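Local coordinates for putative oxidoreductase (Pseudomonas putida, PDB 3L6D), which probably binds NADP through a Rossmann-type domain and acts as an oxidoreductase of unknown substrate, at residues G18-I23 with R132-R137; I23-L28 with K33-W38; S66-F71 with R154-G159; K124-A129 with A174-L179. All coordinates share one frame; numbering follows the deposited sequence.

Contact 1: G18-I23 with R132-R137; sequences GAMGTI and RNVGHR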
loop_
_atom_site.group_PDB
_atom_site.type_symbol
_atom_site.label_atom_id
_atom_site.label_comp_id
_atom_site.label_asym_id
_atom_site.label_seq_id
_atom_site.Cartn_x
_atom_site.Cartn_y
_atom_site.Cartn_z
ATOM N N GLY B 18 9.848 -25.571 -13.889
ATOM C CA GLY B 18 10.699 -24.495 -13.469
ATOM C C GLY B 18 10.219 -24.174 -12.081
ATOM O O GLY B 18 9.446 -24.904 -11.522
ATOM N N ALA B 19 10.683 -23.082 -11.523
ATOM C CA ALA B 19 10.358 -22.764 -10.120
ATOM C C ALA B 19 8.853 -22.730 -9.807
ATOM O O ALA B 19 8.419 -23.255 -8.771
ATOM C CB ALA B 19 11.026 -21.454 -9.693
HETATM N N MSE B 20 8.077 -22.083 -10.677
HETATM C CA MSE B 20 6.642 -21.877 -10.466
HETATM C C MSE B 20 5.859 -23.199 -10.646
HETATM O O MSE B 20 5.069 -23.593 -9.771
HETATM C CB MSE B 20 6.137 -20.779 -11.405
HETATM C CG MSE B 20 4.705 -20.317 -11.184
HETATM SE SE MSE B 20 4.158 -19.906 -9.351
HETATM C CE MSE B 20 4.513 -17.958 -9.246
ATOM N N GLY B 21 6.103 -23.879 -11.760
ATOM C CA GLY B 21 5.549 -25.213 -11.957
ATOM C C GLY B 21 5.952 -26.193 -10.860
ATOM O O GLY B 21 5.114 -26.936 -10.364
ATOM N N THR B 22 7.222 -26.189 -10.458
ATOM C CA THR B 22 7.668 -27.077 -9.377
ATOM C C THR B 22 6.882 -26.794 -8.112
ATOM O O THR B 22 6.387 -27.738 -7.472
ATOM C CB THR B 22 9.204 -26.976 -9.116
ATOM O OG1 THR B 22 9.891 -27.360 -10.306
ATOM C CG2 THR B 22 9.626 -27.917 -7.971
ATOM N N ILE B 23 6.720 -25.512 -7.742
ATOM C CA ILE B 23 5.970 -25.255 -6.509
ATOM C C ILE B 23 4.495 -25.605 -6.624
ATOM O O ILE B 23 3.895 -26.077 -5.672
ATOM C CB ILE B 23 6.181 -23.842 -5.826
ATOM C CG1 ILE B 23 5.735 -23.896 -4.335
ATOM C CG2 ILE B 23 5.332 -22.783 -6.434
ATOM C CD1 ILE B 23 6.726 -24.511 -3.387
ATOM N N ARG B 132 6.576 -18.491 -3.147
ATOM C CA ARG B 132 6.446 -18.824 -1.711
ATOM C C ARG B 132 5.024 -18.799 -1.204
ATOM O O ARG B 132 4.701 -19.450 -0.198
ATOM C CB ARG B 132 7.332 -17.903 -0.845
ATOM C CG ARG B 132 6.908 -16.423 -0.875
ATOM C CD ARG B 132 7.831 -15.561 0.003
ATOM N NE ARG B 132 7.302 -14.197 0.073
ATOM C CZ ARG B 132 7.719 -13.207 -0.709
ATOM N NH1 ARG B 132 8.701 -13.426 -1.573
ATOM N NH2 ARG B 132 7.172 -11.999 -0.615
ATOM N N ASN B 133 4.147 -18.047 -1.876
ATOM C CA ASN B 133 2.742 -18.008 -1.466
ATOM C C ASN B 133 1.742 -18.748 -2.395
ATOM O O ASN B 133 0.516 -18.598 -2.285
ATOM C CB ASN B 133 2.301 -16.552 -1.230
ATOM C CG ASN B 133 3.022 -15.935 -0.059
ATOM O OD1 ASN B 133 3.061 -16.515 1.037
ATOM N ND2 ASN B 133 3.632 -14.775 -0.288
ATOM N N VAL B 134 2.275 -19.572 -3.284
ATOM C CA VAL B 134 1.400 -20.457 -4.031
ATOM C C VAL B 134 0.793 -21.404 -2.997
ATOM O O VAL B 134 1.510 -21.928 -2.114
ATOM C CB VAL B 134 2.197 -21.219 -5.123
ATOM C CG1 VAL B 134 1.373 -22.344 -5.728
ATOM C CG2 VAL B 134 2.639 -20.270 -6.207
ATOM N N GLY B 135 -0.515 -21.605 -3.072
ATOM C CA GLY B 135 -1.204 -22.486 -2.120
ATOM C C GLY B 135 -1.738 -21.759 -0.901
ATOM O O GLY B 135 -2.565 -22.303 -0.172
ATOM N N HIS B 136 -1.295 -20.518 -0.698
ATOM C CA HIS B 136 -1.725 -19.715 0.459
ATOM C C HIS B 136 -3.227 -19.425 0.379
ATOM O O HIS B 136 -3.727 -19.049 -0.689
ATOM C CB HIS B 136 -0.949 -18.378 0.537
ATOM C CG HIS B 136 -0.901 -17.803 1.918
ATOM N ND1 HIS B 136 -2.016 -17.310 2.557
ATOM C CD2 HIS B 136 0.115 -17.704 2.808
ATOM C CE1 HIS B 136 -1.696 -16.933 3.787
ATOM N NE2 HIS B 136 -0.405 -17.160 3.963
ATOM N N ARG B 137 -3.916 -19.612 1.508
ATOM C CA ARG B 137 -5.344 -19.262 1.693
ATOM C C ARG B 137 -5.644 -17.824 1.255
ATOM O O ARG B 137 -6.738 -17.559 0.747
ATOM C CB ARG B 137 -5.766 -19.384 3.169
ATOM C CG ARG B 137 -6.181 -20.800 3.643
ATOM C CD ARG B 137 -6.057 -20.944 5.194
ATOM N NE ARG B 137 -6.082 -19.620 5.826
ATOM C CZ ARG B 137 -5.171 -19.168 6.686
ATOM N NH1 ARG B 137 -4.156 -19.944 7.081
ATOM N NH2 ARG B 137 -5.294 -17.941 7.180
#
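Ile23 and Val134 mark the backbone register where the first turns of helix 19-30 meet the loop 132-137, Ile23 CA lying 7.1 Å from Val134 CA. Val134 is the second residue of a type II beta turn running from Asn133 to His136, and Gly135 follows it with a positive phi of 92°, at which a CB would press on the preceding carbonyl O. From this corner the valine points at the helix, where its CG2 meets two partners. The selenium of Met20, a selenomethionine, approaches to 3.5 Å from Val134 CG2; CG stands anti to the backbone N (chi1 -172°), and bends at chi2 and chi3 carry SE across to the valine. Ile23 CG2 lies 3.7 Å from Val134 CG2, the two branched chains sliding past each other in opposite directions. Behind them, Gly18 O accepts hydrogen bonds from both N and OG1 of Thr22, the hydroxyl arriving from above the carbonyl plane. Gly18 and Gly21 fit a Rossmann-type GxGxxG pattern, consistent with a dinucleotide-binding turn. Two residues before Val134, Arg132 NH2 forms a salt bridge with Asp221 of the second subunit. The join between helix and loop is therefore purely apolar and rests on close packing without directional bonds.

Contact 2: I23-L28 with K33-W38; sequences IMAQVL and KRVAIW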
loop_
_atom_site.group_PDB
_atom_site.type_symbol
_atom_site.label_atom_id
_atom_site.label_comp_id
_atom_site.label_asym_id
_atom_site.label_seq_id
_atom_site.Cartn_x
_atom_site.Cartn_y
_atom_site.Cartn_z
ATOM N N ILE B 23 6.720 -25.512 -7.742
ATOM C CA ILE B 23 5.970 -25.255 -6.509
ATOM C C ILE B 23 4.495 -25.605 -6.624
ATOM O O ILE B 23 3.895 -26.077 -5.672
ATOM C CB ILE B 23 6.181 -23.842 -5.826
ATOM C CG1 ILE B 23 5.735 -23.896 -4.335
ATOM C CG2 ILE B 23 5.332 -22.783 -6.434
ATOM C CD1 ILE B 23 6.726 -24.511 -3.387
HETATM N N MSE B 24 3.911 -25.366 -7.783
HETATM C CA MSE B 24 2.521 -25.745 -7.988
HETATM C C MSE B 24 2.336 -27.257 -7.812
HETATM O O MSE B 24 1.429 -27.713 -7.078
HETATM C CB MSE B 24 2.080 -25.289 -9.362
HETATM C CG MSE B 24 1.884 -23.786 -9.420
HETATM SE SE MSE B 24 1.253 -23.291 -11.205
HETATM C CE MSE B 24 0.685 -21.416 -10.907
ATOM N N ALA B 25 3.198 -28.035 -8.455
ATOM C CA ALA B 25 3.147 -29.499 -8.291
ATOM C C ALA B 25 3.310 -29.902 -6.814
ATOM O O ALA B 25 2.569 -30.759 -6.330
ATOM C CB ALA B 25 4.166 -30.208 -9.192
ATOM N N GLN B 26 4.277 -29.313 -6.110
ATOM C CA GLN B 26 4.497 -29.699 -4.700
ATOM C C GLN B 26 3.294 -29.385 -3.848
ATOM O O GLN B 26 2.861 -30.210 -3.028
ATOM C CB GLN B 26 5.728 -28.970 -4.128
ATOM C CG GLN B 26 7.061 -29.435 -4.685
ATOM C CD GLN B 26 8.242 -28.564 -4.226
ATOM O OE1 GLN B 26 9.334 -29.080 -3.935
ATOM N NE2 GLN B 26 8.034 -27.251 -4.155
ATOM N N VAL B 27 2.734 -28.184 -4.035
ATOM C CA VAL B 27 1.560 -27.760 -3.256
ATOM C C VAL B 27 0.393 -28.728 -3.496
ATOM O O VAL B 27 -0.237 -29.255 -2.536
ATOM C CB VAL B 27 1.196 -26.252 -3.567
ATOM C CG1 VAL B 27 -0.269 -25.937 -3.325
ATOM C CG2 VAL B 27 2.071 -25.338 -2.714
ATOM N N LEU B 28 0.141 -29.009 -4.769
ATOM C CA LEU B 28 -0.922 -29.936 -5.128
ATOM C C LEU B 28 -0.680 -31.343 -4.564
ATOM O O LEU B 28 -1.617 -31.938 -4.017
ATOM C CB LEU B 28 -1.134 -29.961 -6.650
ATOM C CG LEU B 28 -1.573 -28.627 -7.247
ATOM C CD1 LEU B 28 -1.391 -28.690 -8.793
ATOM C CD2 LEU B 28 -3.056 -28.348 -6.855
ATOM N N LYS B 33 -3.566 -34.323 -4.021
ATOM C CA LYS B 33 -3.894 -34.623 -5.422
ATOM C C LYS B 33 -2.910 -35.652 -5.974
ATOM O O LYS B 33 -1.742 -35.685 -5.578
ATOM C CB LYS B 33 -3.796 -33.348 -6.311
ATOM C CG LYS B 33 -4.951 -32.310 -6.180
ATOM C CD LYS B 33 -4.754 -31.398 -4.947
ATOM C CE LYS B 33 -5.765 -30.227 -4.910
ATOM N NZ LYS B 33 -5.861 -29.652 -3.529
ATOM N N ARG B 34 -3.389 -36.481 -6.901
ATOM C CA ARG B 34 -2.555 -37.431 -7.579
ATOM C C ARG B 34 -2.061 -36.596 -8.762
ATOM O O ARG B 34 -2.901 -36.081 -9.550
ATOM C CB ARG B 34 -3.402 -38.584 -8.088
ATOM C CG ARG B 34 -4.038 -39.447 -6.932
ATOM C CD ARG B 34 -5.128 -40.357 -7.484
ATOM N NE ARG B 34 -6.276 -39.595 -8.013
ATOM C CZ ARG B 34 -7.263 -40.120 -8.746
ATOM N NH1 ARG B 34 -7.267 -41.441 -9.068
ATOM N NH2 ARG B 34 -8.263 -39.338 -9.149
ATOM N N VAL B 35 -0.750 -36.396 -8.828
ATOM C CA VAL B 35 -0.155 -35.459 -9.844
ATOM C C VAL B 35 0.785 -36.187 -10.805
ATOM O O VAL B 35 1.696 -36.911 -10.374
ATOM C CB VAL B 35 0.640 -34.315 -9.142
ATOM C CG1 VAL B 35 1.130 -33.250 -10.185
ATOM C CG2 VAL B 35 -0.182 -33.614 -8.032
ATOM N N ALA B 36 0.598 -35.946 -12.108
ATOM C CA ALA B 36 1.499 -36.464 -13.101
ATOM C C ALA B 36 2.236 -35.277 -13.708
ATOM O O ALA B 36 1.694 -34.177 -13.768
ATOM C CB ALA B 36 0.719 -37.249 -14.170
ATOM N N ILE B 37 3.493 -35.496 -14.089
ATOM C CA ILE B 37 4.353 -34.385 -14.579
ATOM C C ILE B 37 5.111 -34.810 -15.808
ATOM O O ILE B 37 5.328 -36.027 -16.076
ATOM C CB ILE B 37 5.388 -33.908 -13.507
ATOM C CG1 ILE B 37 6.356 -35.068 -13.169
ATOM C CG2 ILE B 37 4.652 -33.301 -12.223
ATOM C CD1 ILE B 37 7.535 -34.654 -12.308
ATOM N N TRP B 38 5.546 -33.792 -16.554
ATOM C CA TRP B 38 6.472 -34.001 -17.652
ATOM C C TRP B 38 7.298 -32.739 -17.721
ATOM O O TRP B 38 6.799 -31.650 -17.482
ATOM C CB TRP B 38 5.749 -34.209 -18.997
ATOM C CG TRP B 38 6.726 -34.363 -20.165
ATOM C CD1 TRP B 38 7.281 -35.523 -20.644
ATOM C CD2 TRP B 38 7.274 -33.307 -20.947
ATOM N NE1 TRP B 38 8.134 -35.247 -21.703
ATOM C CE2 TRP B 38 8.143 -33.893 -21.905
ATOM C CE3 TRP B 38 7.101 -31.924 -20.946
ATOM C CZ2 TRP B 38 8.857 -33.125 -22.835
ATOM C CZ3 TRP B 38 7.825 -31.157 -21.870
ATOM C CH2 TRP B 38 8.681 -31.765 -22.795
#
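Leu28 and Lys33 meet through main chain and side chain at once. The amide N of Lys33 donates to Leu28 O over 3.1 Å at an N-H...O angle of 154°, tying the turn that leaves the helix back to its last residues. Over the same carbonyl folds the lysine chain: a bend at chi2 (81°) brings Lys33 CD to 3.3 Å from Leu28 O, and beyond it Lys33 CE rests 3.8 Å from Leu28 CD2, the aliphatic part of one chain crossing the other. The charged end goes elsewhere, NZ bonding to Gln31 OE1. Further in, the side chains meet through carbon alone. Val35 turns CG2 to Leu28 CB at 4.0 Å, while its other methyl, CG1, faces Ala25 CB at 4.4 Å. Ile37, two places along the strand on the same face, adds a lighter touch to that alanine through CG2. The small Ala25 sits where helix 23-28 and strand 35-38 run nearly antiparallel (162°), their axes 9.4 Å apart. This is the second half of a right-handed beta-alpha-beta crossover of the Rossmann type: strand 12-15 lies beside strand 35-38 and touches Val35, Leu48 of helix 42-50 covers Ala25 and Ile37, and Ile70 of strand 68-71 backs Leu28.

Contact 3: S66-F71 with R154-G159; sequences SPATIF and RALLEG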
loop_
_atom_site.group_PDB
_atom_site.type_symbol
_atom_site.label_atom_id
_atom_site.label_comp_id
_atom_site.label_asym_id
_atom_site.label_seq_id
_atom_site.Cartn_x
_atom_site.Cartn_y
_atom_site.Cartn_z
ATOM N N SER B 66 -4.705 -36.983 -16.989
ATOM C CA SER B 66 -5.536 -36.191 -16.037
ATOM C C SER B 66 -6.589 -35.406 -16.801
ATOM O O SER B 66 -6.361 -35.081 -17.941
ATOM C CB SER B 66 -4.628 -35.184 -15.306
ATOM O OG SER B 66 -3.514 -35.837 -14.712
ATOM N N PRO B 67 -7.676 -34.992 -16.156
ATOM C CA PRO B 67 -8.698 -34.218 -16.886
ATOM C C PRO B 67 -8.240 -32.756 -17.170
ATOM O O PRO B 67 -8.756 -32.115 -18.075
ATOM C CB PRO B 67 -9.918 -34.281 -15.938
ATOM C CG PRO B 67 -9.293 -34.381 -14.580
ATOM C CD PRO B 67 -8.109 -35.302 -14.769
ATOM N N ALA B 68 -7.248 -32.277 -16.413
ATOM C CA ALA B 68 -6.687 -30.925 -16.602
ATOM C C ALA B 68 -5.167 -30.998 -16.540
ATOM O O ALA B 68 -4.607 -31.746 -15.730
ATOM C CB ALA B 68 -7.179 -29.977 -15.531
ATOM N N THR B 69 -4.515 -30.160 -17.341
ATOM C CA THR B 69 -3.091 -30.078 -17.316
ATOM C C THR B 69 -2.722 -28.599 -17.103
ATOM O O THR B 69 -3.244 -27.703 -17.785
ATOM C CB THR B 69 -2.459 -30.566 -18.645
ATOM O OG1 THR B 69 -2.715 -31.961 -18.818
ATOM C CG2 THR B 69 -0.960 -30.366 -18.611
ATOM N N ILE B 70 -1.836 -28.346 -16.152
ATOM C CA ILE B 70 -1.384 -26.996 -15.910
ATOM C C ILE B 70 -0.109 -26.774 -16.739
ATOM O O ILE B 70 0.828 -27.583 -16.652
ATOM C CB ILE B 70 -1.126 -26.831 -14.421
ATOM C CG1 ILE B 70 -2.452 -26.803 -13.668
ATOM C CG2 ILE B 70 -0.349 -25.546 -14.108
ATOM C CD1 ILE B 70 -2.212 -26.926 -12.210
ATOM N N PHE B 71 -0.075 -25.715 -17.565
ATOM C CA PHE B 71 1.126 -25.364 -18.363
ATOM C C PHE B 71 1.866 -24.193 -17.714
ATOM O O PHE B 71 1.267 -23.172 -17.409
ATOM C CB PHE B 71 0.775 -24.861 -19.758
ATOM C CG PHE B 71 0.495 -25.914 -20.773
ATOM C CD1 PHE B 71 -0.162 -27.073 -20.450
ATOM C CD2 PHE B 71 0.793 -25.671 -22.095
ATOM C CE1 PHE B 71 -0.445 -28.047 -21.420
ATOM C CE2 PHE B 71 0.511 -26.611 -23.085
ATOM C CZ PHE B 71 -0.114 -27.816 -22.740
ATOM N N ARG B 154 -12.434 -25.444 -10.781
ATOM C CA ARG B 154 -12.198 -24.336 -9.864
ATOM C C ARG B 154 -11.631 -24.802 -8.526
ATOM O O ARG B 154 -10.717 -24.189 -8.022
ATOM C CB ARG B 154 -13.511 -23.560 -9.628
ATOM C CG ARG B 154 -13.288 -22.362 -8.758
ATOM C CD ARG B 154 -14.564 -22.061 -8.036
ATOM N NE ARG B 154 -15.279 -21.010 -8.716
ATOM C CZ ARG B 154 -15.113 -19.720 -8.445
ATOM N NH1 ARG B 154 -14.246 -19.364 -7.522
ATOM N NH2 ARG B 154 -15.811 -18.798 -9.090
ATOM N N ALA B 155 -12.181 -25.884 -7.955
ATOM C CA ALA B 155 -11.727 -26.381 -6.641
ATOM C C ALA B 155 -10.237 -26.762 -6.712
ATOM O O ALA B 155 -9.447 -26.451 -5.823
ATOM C CB ALA B 155 -12.607 -27.640 -6.142
ATOM N N LEU B 156 -9.854 -27.380 -7.815
ATOM C CA LEU B 156 -8.459 -27.758 -8.021
ATOM C C LEU B 156 -7.554 -26.521 -8.057
ATOM O O LEU B 156 -6.540 -26.458 -7.352
ATOM C CB LEU B 156 -8.337 -28.506 -9.367
ATOM C CG LEU B 156 -6.938 -28.797 -9.857
ATOM C CD1 LEU B 156 -6.278 -29.822 -8.949
ATOM C CD2 LEU B 156 -7.059 -29.302 -11.294
ATOM N N LEU B 157 -7.947 -25.534 -8.853
ATOM C CA LEU B 157 -7.168 -24.337 -9.036
ATOM C C LEU B 157 -7.134 -23.490 -7.746
ATOM O O LEU B 157 -6.166 -22.794 -7.479
ATOM C CB LEU B 157 -7.728 -23.539 -10.212
ATOM C CG LEU B 157 -7.581 -24.316 -11.546
ATOM C CD1 LEU B 157 -8.102 -23.514 -12.701
ATOM C CD2 LEU B 157 -6.080 -24.787 -11.788
ATOM N N GLU B 158 -8.187 -23.582 -6.956
ATOM C CA GLU B 158 -8.189 -22.970 -5.614
ATOM C C GLU B 158 -7.123 -23.572 -4.701
ATOM O O GLU B 158 -6.770 -22.976 -3.685
ATOM C CB GLU B 158 -9.593 -23.002 -4.961
ATOM C CG GLU B 158 -10.468 -21.888 -5.504
ATOM C CD GLU B 158 -11.957 -22.028 -5.136
ATOM O OE1 GLU B 158 -12.382 -23.083 -4.591
ATOM O OE2 GLU B 158 -12.692 -21.067 -5.471
ATOM N N GLY B 159 -6.598 -24.740 -5.064
ATOM C CA GLY B 159 -5.468 -25.289 -4.340
ATOM C C GLY B 159 -4.210 -24.432 -4.467
ATOM O O GLY B 159 -3.357 -24.433 -3.565
#
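Ile70, Leu156 and Leu157 bury the most surface where strand 68-71 faces helix 154-157, with Ala68 as the fourth participant. Ile70 and Ala68 are two residues apart on the strand and send their side chains to the same side, toward the helix. Ile70 uses its far methyl, CD1, which lies 4.4 Å from Leu157 CD2. The CB bond of that leucine does not aim at the strand, but its branch ends nearer, and CD2 is the methyl that touches. Leu156, which points more directly at the sheet, holds CG anti to its amide N (chi1 171°) and sets CD2 over Ala68 CB at a distance of 4.3 Å. Both contacts are loose, and each of the three larger side chains finds more neighbours. Ile70 also packs on Met24 and Tyr100, Leu156 on Val12 and Leu28, and Leu157 on Val98 and Tyr100, so the helix bears on three adjacent parallel strands. On another side of the helix, Arg154 NH1 forms a salt bridge with Glu158 OE2 at 3.1 Å, the acceptor lying almost in the guanidinium plane. It links residues four apart in sequence and takes no part in the contact with the strand. The chemistry is accordingly divided: methyl-to-methyl packing, which sets no strict orientation, meets the sheet, while the charged pair is kept away from that hydrocarbon layer.

Contact 4: K124-A129 with A174-L179; sequences KGMIVA and AFATVL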
loop_
_atom_site.group_PDB
_atom_site.type_symbol
_atom_site.label_atom_id
_atom_site.label_comp_id
_atom_site.label_asym_id
_atom_site.label_seq_id
_atom_site.Cartn_x
_atom_site.Cartn_y
_atom_site.Cartn_z
ATOM N N LYS B 124 -6.791 -19.481 -19.225
ATOM C CA LYS B 124 -5.548 -18.749 -18.967
ATOM C C LYS B 124 -5.577 -18.356 -17.479
ATOM O O LYS B 124 -6.604 -17.933 -16.991
ATOM C CB LYS B 124 -5.468 -17.467 -19.812
ATOM C CG LYS B 124 -4.268 -16.562 -19.458
ATOM C CD LYS B 124 -4.348 -15.213 -20.299
ATOM C CE LYS B 124 -3.089 -14.323 -20.014
ATOM N NZ LYS B 124 -1.873 -15.133 -20.368
ATOM N N GLY B 125 -4.468 -18.532 -16.762
ATOM C CA GLY B 125 -4.446 -18.119 -15.357
ATOM C C GLY B 125 -3.325 -17.103 -15.110
ATOM O O GLY B 125 -2.301 -17.092 -15.824
HETATM N N MSE B 126 -3.564 -16.213 -14.151
HETATM C CA MSE B 126 -2.543 -15.312 -13.605
HETATM C C MSE B 126 -2.565 -15.499 -12.083
HETATM O O MSE B 126 -3.601 -15.348 -11.441
HETATM C CB MSE B 126 -2.828 -13.855 -13.968
HETATM C CG MSE B 126 -2.293 -13.405 -15.337
HETATM SE SE MSE B 126 -3.672 -12.461 -16.390
HETATM C CE MSE B 126 -4.940 -13.907 -16.107
ATOM N N ILE B 127 -1.415 -15.786 -11.519
ATOM C CA ILE B 127 -1.386 -15.931 -10.098
ATOM C C ILE B 127 -0.743 -14.717 -9.465
ATOM O O ILE B 127 0.368 -14.392 -9.751
ATOM C CB ILE B 127 -0.757 -17.223 -9.662
ATOM C CG1 ILE B 127 -0.723 -17.284 -8.167
ATOM C CG2 ILE B 127 0.603 -17.372 -10.205
ATOM C CD1 ILE B 127 -0.959 -18.597 -7.679
ATOM N N VAL B 128 -1.487 -14.041 -8.612
ATOM C CA VAL B 128 -0.983 -12.862 -7.979
ATOM C C VAL B 128 -0.202 -13.212 -6.740
ATOM O O VAL B 128 -0.604 -12.928 -5.660
ATOM C CB VAL B 128 -2.102 -11.905 -7.657
ATOM C CG1 VAL B 128 -1.571 -10.546 -7.412
ATOM C CG2 VAL B 128 -3.060 -11.866 -8.775
ATOM N N ALA B 129 0.927 -13.846 -6.933
ATOM C CA ALA B 129 1.720 -14.259 -5.818
ATOM C C ALA B 129 3.127 -14.543 -6.207
ATOM O O ALA B 129 3.401 -14.821 -7.333
ATOM C CB ALA B 129 1.121 -15.469 -5.209
ATOM N N ALA B 174 -6.987 -6.595 -18.805
ATOM C CA ALA B 174 -6.988 -5.203 -18.371
ATOM C C ALA B 174 -6.897 -5.144 -16.852
ATOM O O ALA B 174 -6.097 -4.373 -16.281
ATOM C CB ALA B 174 -8.289 -4.501 -18.837
ATOM N N PHE B 175 -7.706 -5.961 -16.196
ATOM C CA PHE B 175 -7.700 -5.923 -14.750
ATOM C C PHE B 175 -6.329 -6.341 -14.193
ATOM O O PHE B 175 -5.824 -5.757 -13.230
ATOM C CB PHE B 175 -8.776 -6.821 -14.182
ATOM C CG PHE B 175 -8.787 -6.818 -12.686
ATOM C CD1 PHE B 175 -9.123 -5.651 -12.000
ATOM C CD2 PHE B 175 -8.462 -7.954 -11.980
ATOM C CE1 PHE B 175 -9.114 -5.609 -10.589
ATOM C CE2 PHE B 175 -8.449 -7.945 -10.570
ATOM C CZ PHE B 175 -8.784 -6.745 -9.876
ATOM N N ALA B 176 -5.736 -7.371 -14.777
ATOM C CA ALA B 176 -4.441 -7.842 -14.310
ATOM C C ALA B 176 -3.413 -6.757 -14.541
ATOM O O ALA B 176 -2.529 -6.573 -13.721
ATOM C CB ALA B 176 -4.027 -9.111 -15.017
ATOM N N THR B 177 -3.529 -6.029 -15.650
ATOM C CA THR B 177 -2.569 -4.979 -15.938
ATOM C C THR B 177 -2.596 -3.852 -14.878
ATOM O O THR B 177 -1.555 -3.495 -14.308
ATOM C CB THR B 177 -2.776 -4.419 -17.384
ATOM O OG1 THR B 177 -2.481 -5.469 -18.316
ATOM C CG2 THR B 177 -1.853 -3.233 -17.651
ATOM N N VAL B 178 -3.787 -3.317 -14.596
ATOM C CA VAL B 178 -3.905 -2.236 -13.667
ATOM C C VAL B 178 -3.695 -2.717 -12.209
ATOM O O VAL B 178 -3.165 -1.960 -11.378
ATOM C CB VAL B 178 -5.286 -1.474 -13.867
ATOM C CG1 VAL B 178 -5.463 -1.111 -15.360
ATOM C CG2 VAL B 178 -6.461 -2.299 -13.401
ATOM N N LEU B 179 -4.090 -3.953 -11.904
ATOM C CA LEU B 179 -3.818 -4.517 -10.567
ATOM C C LEU B 179 -2.294 -4.581 -10.315
ATOM O O LEU B 179 -1.831 -4.206 -9.239
ATOM C CB LEU B 179 -4.405 -5.915 -10.413
ATOM C CG LEU B 179 -4.012 -6.680 -9.155
ATOM C CD1 LEU B 179 -4.850 -6.176 -8.019
ATOM C CD2 LEU B 179 -4.254 -8.164 -9.345
#
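Leu179 reaches across to Val128 with one branch, and its atoms can be followed outward from CB. Its CB is 6.3 Å from Val128 CG2 and CG is 5.3 Å from that methyl; then CD2 closes to 3.9 Å from Val128 CG2, with Val128 CG1 only slightly farther off. The CD1 branch turns aside and does not meet the valine. A chi1 of 171° sets CG anti to the backbone N, and the chain ends tip to tip with the valine. Val128 is itself the centre of an inverse gamma turn, closed by a weak bond from Ala129 N to Ile127 O. Two residues back on the strand, Met126, a selenomethionine, directs its bent chain to the helix. In one of its two conformers SE lies 3.6 Å from Ala176 CB, a contact that is uncertain to that extent. The long helix 169-199 thus lies against strand 121-128, the contact centred about 4 Å from the centre of the chain, as it passes from the nucleotide-binding domain into the C-terminal helical domain. Ile142 of the antiparallel strand 140-145 packs on Met126, Phe175 and Ala176, and Ser215 of the second subunit touches Leu179.

In the fold
From the N terminus, helix 19-30 takes part in contacts 1 and 2, which share Ile23. Contact 2 closes first, the short turn between helix 19-30 and strand 35-38, and is nested within the much longer loop that contact 1 closes at 132-137. Contact 3 opens at strand 68-71, inside that loop, and closes at 154-159 beyond it, so the two cross. Contact 4 runs from strand 121-128 to helix 169-199 and crosses both contacts 1 and 3, while contact 2 precedes contacts 3 and 4 in series. Contacts 1 to 3 knit helices and a loop round the Rossmann-type sheet; contact 4 joins that domain to the long helix leading to the C-terminal one.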